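Local coordinates for protein glutaredoxin-glutathione complex (Polygonaceae, PDB 5KQA) that binds glutathione and, as a glutaredoxin of the thioredoxin clan, probably catalyses glutathione-dependent thiol-disulfide exchange, at residues L23-V34 / D74-W85. Numbering follows the deposited sequence.
Sequences LKMALQKAQQLV and DGDAIQAALLQW. With GSH (glutathione), chain B.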
loop_
_atom_site.group_PDB
_atom_site.type_symbol
_atom_site.label_atom_id
_atom_site.label_comp_id
_atom_site.label_asym_id
_atom_site.label_seq_id
_atom_site.Cartn_x
_atom_site.Cartn_y
_atom_site.Cartn_z
ATOM N N LEU A 23 -10.651 -14.789 -4.222
ATOM C CA LEU A 23 -10.033 -13.614 -4.835
ATOM C C LEU A 23 -10.960 -12.413 -4.717
ATOM O O LEU A 23 -10.525 -11.312 -4.396
ATOM C CB LEU A 23 -9.684 -13.879 -6.303
ATOM C CG LEU A 23 -8.613 -12.964 -6.913
ATOM C CD1 LEU A 23 -7.778 -13.729 -7.934
ATOM C CD2 LEU A 23 -9.237 -11.723 -7.551
ATOM N N LYS A 24 -12.244 -12.645 -4.965
ATOM C CA LYS A 24 -13.260 -11.605 -4.853
ATOM C C LYS A 24 -13.338 -11.024 -3.434
ATOM O O LYS A 24 -13.362 -9.811 -3.259
ATOM C CB LYS A 24 -14.621 -12.164 -5.271
ATOM C CG LYS A 24 -15.757 -11.174 -5.160
ATOM C CD LYS A 24 -17.069 -11.799 -5.591
ATOM C CE LYS A 24 -18.146 -11.578 -4.544
ATOM N NZ LYS A 24 -19.478 -12.051 -5.016
ATOM N N MET A 25 -13.398 -11.903 -2.437
ATOM C CA MET A 25 -13.408 -11.508 -1.029
ATOM C C MET A 25 -12.137 -10.754 -0.634
ATOM O O MET A 25 -12.190 -9.743 0.062
ATOM C CB MET A 25 -13.573 -12.736 -0.137
ATOM C CG MET A 25 -14.932 -13.406 -0.236
ATOM S SD MET A 25 -16.272 -12.305 0.269
ATOM C CE MET A 25 -16.838 -11.719 -1.314
ATOM N N ALA A 26 -10.993 -11.259 -1.074
ATOM C CA ALA A 26 -9.719 -10.591 -0.824
ATOM C C ALA A 26 -9.666 -9.184 -1.450
ATOM O O ALA A 26 -9.161 -8.243 -0.841
ATOM C CB ALA A 26 -8.573 -11.451 -1.347
ATOM N N LEU A 27 -10.170 -9.048 -2.671
ATOM C CA LEU A 27 -10.217 -7.748 -3.327
ATOM C C LEU A 27 -11.101 -6.782 -2.544
ATOM O O LEU A 27 -10.713 -5.645 -2.296
ATOM C CB LEU A 27 -10.724 -7.878 -4.765
ATOM C CG LEU A 27 -10.807 -6.561 -5.551
ATOM C CD1 LEU A 27 -9.418 -5.982 -5.811
ATOM C CD2 LEU A 27 -11.561 -6.758 -6.861
ATOM N N GLN A 28 -12.294 -7.234 -2.159
ATOM C CA GLN A 28 -13.173 -6.406 -1.334
ATOM C C GLN A 28 -12.462 -5.951 -0.059
ATOM O O GLN A 28 -12.527 -4.777 0.306
ATOM C CB GLN A 28 -14.467 -7.158 -0.989
ATOM C CG GLN A 28 -15.433 -7.234 -2.180
ATOM C CD GLN A 28 -16.729 -7.982 -1.882
ATOM O OE1 GLN A 28 -17.115 -8.163 -0.723
ATOM N NE2 GLN A 28 -17.408 -8.420 -2.940
ATOM N N LYS A 29 -11.769 -6.876 0.602
ATOM C CA LYS A 29 -11.015 -6.539 1.803
ATOM C C LYS A 29 -9.967 -5.461 1.527
ATOM O O LYS A 29 -9.832 -4.517 2.299
ATOM C CB LYS A 29 -10.332 -7.783 2.382
ATOM C CG LYS A 29 -9.359 -7.462 3.507
ATOM C CD LYS A 29 -8.851 -8.708 4.240
ATOM C CE LYS A 29 -7.985 -8.314 5.460
ATOM N NZ LYS A 29 -7.727 -9.452 6.388
ATOM N N ALA A 30 -9.212 -5.618 0.439
ATOM C CA ALA A 30 -8.147 -4.669 0.088
ATOM C C ALA A 30 -8.727 -3.302 -0.258
ATOM O O ALA A 30 -8.189 -2.271 0.146
ATOM C CB ALA A 30 -7.324 -5.197 -1.071
ATOM N N GLN A 31 -9.836 -3.299 -0.990
ATOM C CA GLN A 31 -10.484 -2.045 -1.380
ATOM C C GLN A 31 -11.012 -1.289 -0.162
ATOM O O GLN A 31 -10.878 -0.067 -0.079
ATOM C CB GLN A 31 -11.614 -2.314 -2.383
ATOM C CG GLN A 31 -11.111 -2.799 -3.751
ATOM C CD GLN A 31 -12.237 -3.261 -4.690
ATOM O OE1 GLN A 31 -13.245 -3.822 -4.252
ATOM N NE2 GLN A 31 -12.057 -3.027 -5.983
ATOM N N GLN A 32 -11.603 -2.010 0.791
ATOM C CA GLN A 32 -12.121 -1.383 2.007
ATOM C C GLN A 32 -10.987 -0.751 2.814
ATOM O O GLN A 32 -11.160 0.291 3.441
ATOM C CB GLN A 32 -12.868 -2.409 2.870
ATOM C CG GLN A 32 -13.742 -1.819 3.992
ATOM C CD GLN A 32 -12.987 -1.529 5.294
ATOM O OE1 GLN A 32 -12.002 -2.197 5.629
ATOM N NE2 GLN A 32 -13.463 -0.528 6.041
ATOM N N LEU A 33 -9.829 -1.397 2.824
ATOM C CA LEU A 33 -8.681 -0.840 3.532
ATOM C C LEU A 33 -8.211 0.435 2.851
ATOM O O LEU A 33 -7.909 1.431 3.510
ATOM C CB LEU A 33 -7.535 -1.845 3.595
ATOM C CG LEU A 33 -7.810 -2.970 4.579
ATOM C CD1 LEU A 33 -6.850 -4.129 4.339
ATOM C CD2 LEU A 33 -7.689 -2.415 5.994
ATOM N N VAL A 34 -8.145 0.395 1.525
ATOM C CA VAL A 34 -7.745 1.566 0.758
ATOM C C VAL A 34 -8.753 2.706 0.943
ATOM O O VAL A 34 -8.366 3.870 1.082
ATOM C CB VAL A 34 -7.580 1.199 -0.731
ATOM C CG1 VAL A 34 -7.474 2.433 -1.603
ATOM C CG2 VAL A 34 -6.329 0.343 -0.896
ATOM N N ASP A 74 -5.490 -14.735 4.590
ATOM C CA ASP A 74 -5.777 -14.676 3.155
ATOM C C ASP A 74 -4.756 -13.822 2.401
ATOM O O ASP A 74 -5.062 -13.257 1.350
ATOM C CB ASP A 74 -7.195 -14.158 2.912
ATOM C CG ASP A 74 -7.424 -12.788 3.503
ATOM O OD1 ASP A 74 -6.485 -12.242 4.126
ATOM O OD2 ASP A 74 -8.548 -12.257 3.356
ATOM N N GLY A 75 -3.536 -13.757 2.933
ATOM C CA GLY A 75 -2.443 -13.024 2.300
ATOM C C GLY A 75 -2.145 -13.380 0.846
ATOM O O GLY A 75 -1.917 -12.496 0.019
ATOM N N ASP A 76 -2.137 -14.666 0.520
ATOM C CA ASP A 76 -1.969 -15.070 -0.882
ATOM C C ASP A 76 -3.112 -14.555 -1.767
ATOM O O ASP A 76 -2.880 -14.074 -2.881
ATOM C CB ASP A 76 -1.871 -16.592 -1.001
ATOM C CG ASP A 76 -0.680 -17.166 -0.234
ATOM O OD1 ASP A 76 0.263 -16.404 0.072
ATOM O OD2 ASP A 76 -0.693 -18.381 0.068
ATOM N N ALA A 77 -4.347 -14.671 -1.281
ATOM C CA ALA A 77 -5.493 -14.170 -2.034
ATOM C C ALA A 77 -5.409 -12.656 -2.169
ATOM O O ALA A 77 -5.705 -12.100 -3.231
ATOM C CB ALA A 77 -6.798 -14.574 -1.370
ATOM N N ILE A 78 -4.989 -11.976 -1.108
ATOM C CA ILE A 78 -4.848 -10.524 -1.198
ATOM C C ILE A 78 -3.759 -10.146 -2.217
ATOM O O ILE A 78 -3.933 -9.219 -3.006
ATOM C CB ILE A 78 -4.536 -9.899 0.162
ATOM C CG1 ILE A 78 -5.688 -10.182 1.137
ATOM C CG2 ILE A 78 -4.295 -8.383 0.012
ATOM C CD1 ILE A 78 -5.365 -9.879 2.595
ATOM N N GLN A 79 -2.648 -10.873 -2.223
ATOM C CA GLN A 79 -1.583 -10.545 -3.163
ATOM C C GLN A 79 -2.061 -10.794 -4.601
ATOM O O GLN A 79 -1.732 -10.039 -5.514
ATOM C CB GLN A 79 -0.311 -11.346 -2.857
ATOM C CG GLN A 79 0.935 -10.768 -3.538
ATOM C CD GLN A 79 2.238 -11.222 -2.892
ATOM O OE1 GLN A 79 2.244 -12.076 -2.003
ATOM N NE2 GLN A 79 3.355 -10.647 -3.343
ATOM N N ALA A 80 -2.857 -11.842 -4.792
ATOM C CA ALA A 80 -3.433 -12.131 -6.098
ATOM C C ALA A 80 -4.409 -11.040 -6.537
ATOM O O ALA A 80 -4.444 -10.659 -7.711
ATOM C CB ALA A 80 -4.136 -13.494 -6.087
ATOM N N ALA A 81 -5.216 -10.552 -5.604
ATOM C CA ALA A 81 -6.160 -9.481 -5.905
ATOM C C ALA A 81 -5.429 -8.182 -6.265
ATOM O O ALA A 81 -5.865 -7.428 -7.142
ATOM C CB ALA A 81 -7.098 -9.262 -4.731
ATOM N N LEU A 82 -4.306 -7.927 -5.600
ATOM C CA LEU A 82 -3.550 -6.700 -5.855
ATOM C C LEU A 82 -2.894 -6.766 -7.226
ATOM O O LEU A 82 -2.740 -5.745 -7.899
ATOM C CB LEU A 82 -2.492 -6.466 -4.777
ATOM C CG LEU A 82 -2.962 -6.063 -3.374
ATOM C CD1 LEU A 82 -1.817 -6.220 -2.377
ATOM C CD2 LEU A 82 -3.540 -4.624 -3.314
ATOM N N LEU A 83 -2.506 -7.973 -7.639
ATOM C CA LEU A 83 -1.983 -8.177 -8.985
ATOM C C LEU A 83 -3.064 -7.872 -10.022
ATOM O O LEU A 83 -2.837 -7.135 -10.971
ATOM C CB LEU A 83 -1.470 -9.610 -9.163
ATOM C CG LEU A 83 -1.035 -10.023 -10.583
ATOM C CD1 LEU A 83 -0.039 -9.030 -11.205
ATOM C CD2 LEU A 83 -0.440 -11.427 -10.571
ATOM N N GLN A 84 -4.239 -8.457 -9.846
ATOM C CA GLN A 84 -5.346 -8.189 -10.749
ATOM C C GLN A 84 -5.664 -6.690 -10.819
ATOM O O GLN A 84 -5.893 -6.133 -11.888
ATOM C CB GLN A 84 -6.584 -8.967 -10.311
ATOM C CG GLN A 84 -7.846 -8.598 -11.082
ATOM C CD GLN A 84 -9.090 -9.190 -10.463
ATOM O OE1 GLN A 84 -9.929 -8.474 -9.900
ATOM N NE2 GLN A 84 -9.220 -10.507 -10.559
ATOM N N TRP A 85 -5.651 -6.046 -9.664
ATOM C CA TRP A 85 -6.036 -4.649 -9.530
ATOM C C TRP A 85 -4.974 -3.660 -10.021
ATOM O O TRP A 85 -5.311 -2.632 -10.630
ATOM C CB TRP A 85 -6.356 -4.394 -8.064
ATOM C CG TRP A 85 -6.946 -3.076 -7.683
ATOM C CD1 TRP A 85 -7.440 -2.108 -8.505
ATOM C CD2 TRP A 85 -7.118 -2.598 -6.343
ATOM N NE1 TRP A 85 -7.899 -1.045 -7.757
ATOM C CE2 TRP A 85 -7.708 -1.321 -6.429
ATOM C CE3 TRP A 85 -6.804 -3.122 -5.080
ATOM C CZ2 TRP A 85 -8.017 -0.567 -5.300
ATOM C CZ3 TRP A 85 -7.101 -2.367 -3.959
ATOM C CH2 TRP A 85 -7.701 -1.099 -4.079
HETATM N N1 GSH B . 11.277 -2.341 -7.142
HETATM C CA1 GSH B . 10.455 -2.861 -6.098
HETATM C C1 GSH B . 10.222 -1.740 -5.110
HETATM O O11 GSH B . 9.237 -1.783 -4.323
HETATM O O12 GSH B . 11.010 -0.753 -5.087
HETATM C CB1 GSH B . 11.117 -4.066 -5.441
HETATM C CG1 GSH B . 10.276 -4.586 -4.280
HETATM C CD1 GSH B . 10.550 -6.059 -3.989
HETATM O OE1 GSH B . 11.395 -6.668 -4.621
HETATM N N2 GSH B . 9.814 -6.737 -2.971
HETATM C CA2 GSH B . 10.039 -8.118 -2.681
HETATM C C2 GSH B . 8.881 -8.986 -3.106
HETATM O O2 GSH B . 7.727 -8.593 -3.024
HETATM C CB2 GSH B . 10.110 -8.359 -1.190
HETATM S SG2 GSH B . 11.693 -7.923 -0.526
HETATM N N3 GSH B . 9.149 -10.304 -3.558
HETATM C CA3 GSH B . 8.064 -11.151 -3.920
HETATM C C3 GSH B . 7.213 -11.412 -2.678
HETATM O O31 GSH B . 5.973 -11.599 -2.786
HETATM O O32 GSH B . 7.728 -11.440 -1.522
HETATM O O HOH W 1 -6.903 -12.668 6.477
#
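Ala26 lies against Ala77 and Ala81 where helix 23-34 crosses helix 75-85 at -77°, their axes 8.0 Å apart. Side chains of a single methyl suit this spot: Ala26 CB comes within 3.6 Å of Ala77 CB and touches the main chain behind it, and Ala81 CB reaches 3.7 Å from Leu27 N, small groups that let the two backbones come this close. Toward the C-terminal ends, Trp85 fills the widening angle as a knob among Leu27, Ala30, Gln31 and Val34. The indole reaches across to the other helix because chi1 of -172° sets CG anti to the main-chain N; Gln31 CG sits 3.8 Å above one face, offset toward the rim in a CH-pi contact, while Leu27 CD1 and Val34 CG2 approach obliquely. Were Trp85 an alanine, Leu27, Ala30, Gln31 and Val34 would probably border a gap, and Gln31 CG would lose its CH-pi partner. In the thioredoxin-like fold both helices flank the central sheet on one side, and Ala30, Val34 and Leu82 continue the packing onto Phe42 of strand 39-43. On the far side of helix 75-85, Gln79 NE2 donates to glutathione O31 at 2.8 Å. The solvent side is looser. The extended Lys29 passes obliquely across Ile78, its CD 4.0 Å from Ile78 CD1, and its NZ makes a long salt bridge of 3.8 Å to Asp74 OD1, its stronger partner being Glu72. At the opposite margin the Gln84 side chain lies against Leu23 CD2 and, through OE1, comes 3.9 Å from Leu27 CD2.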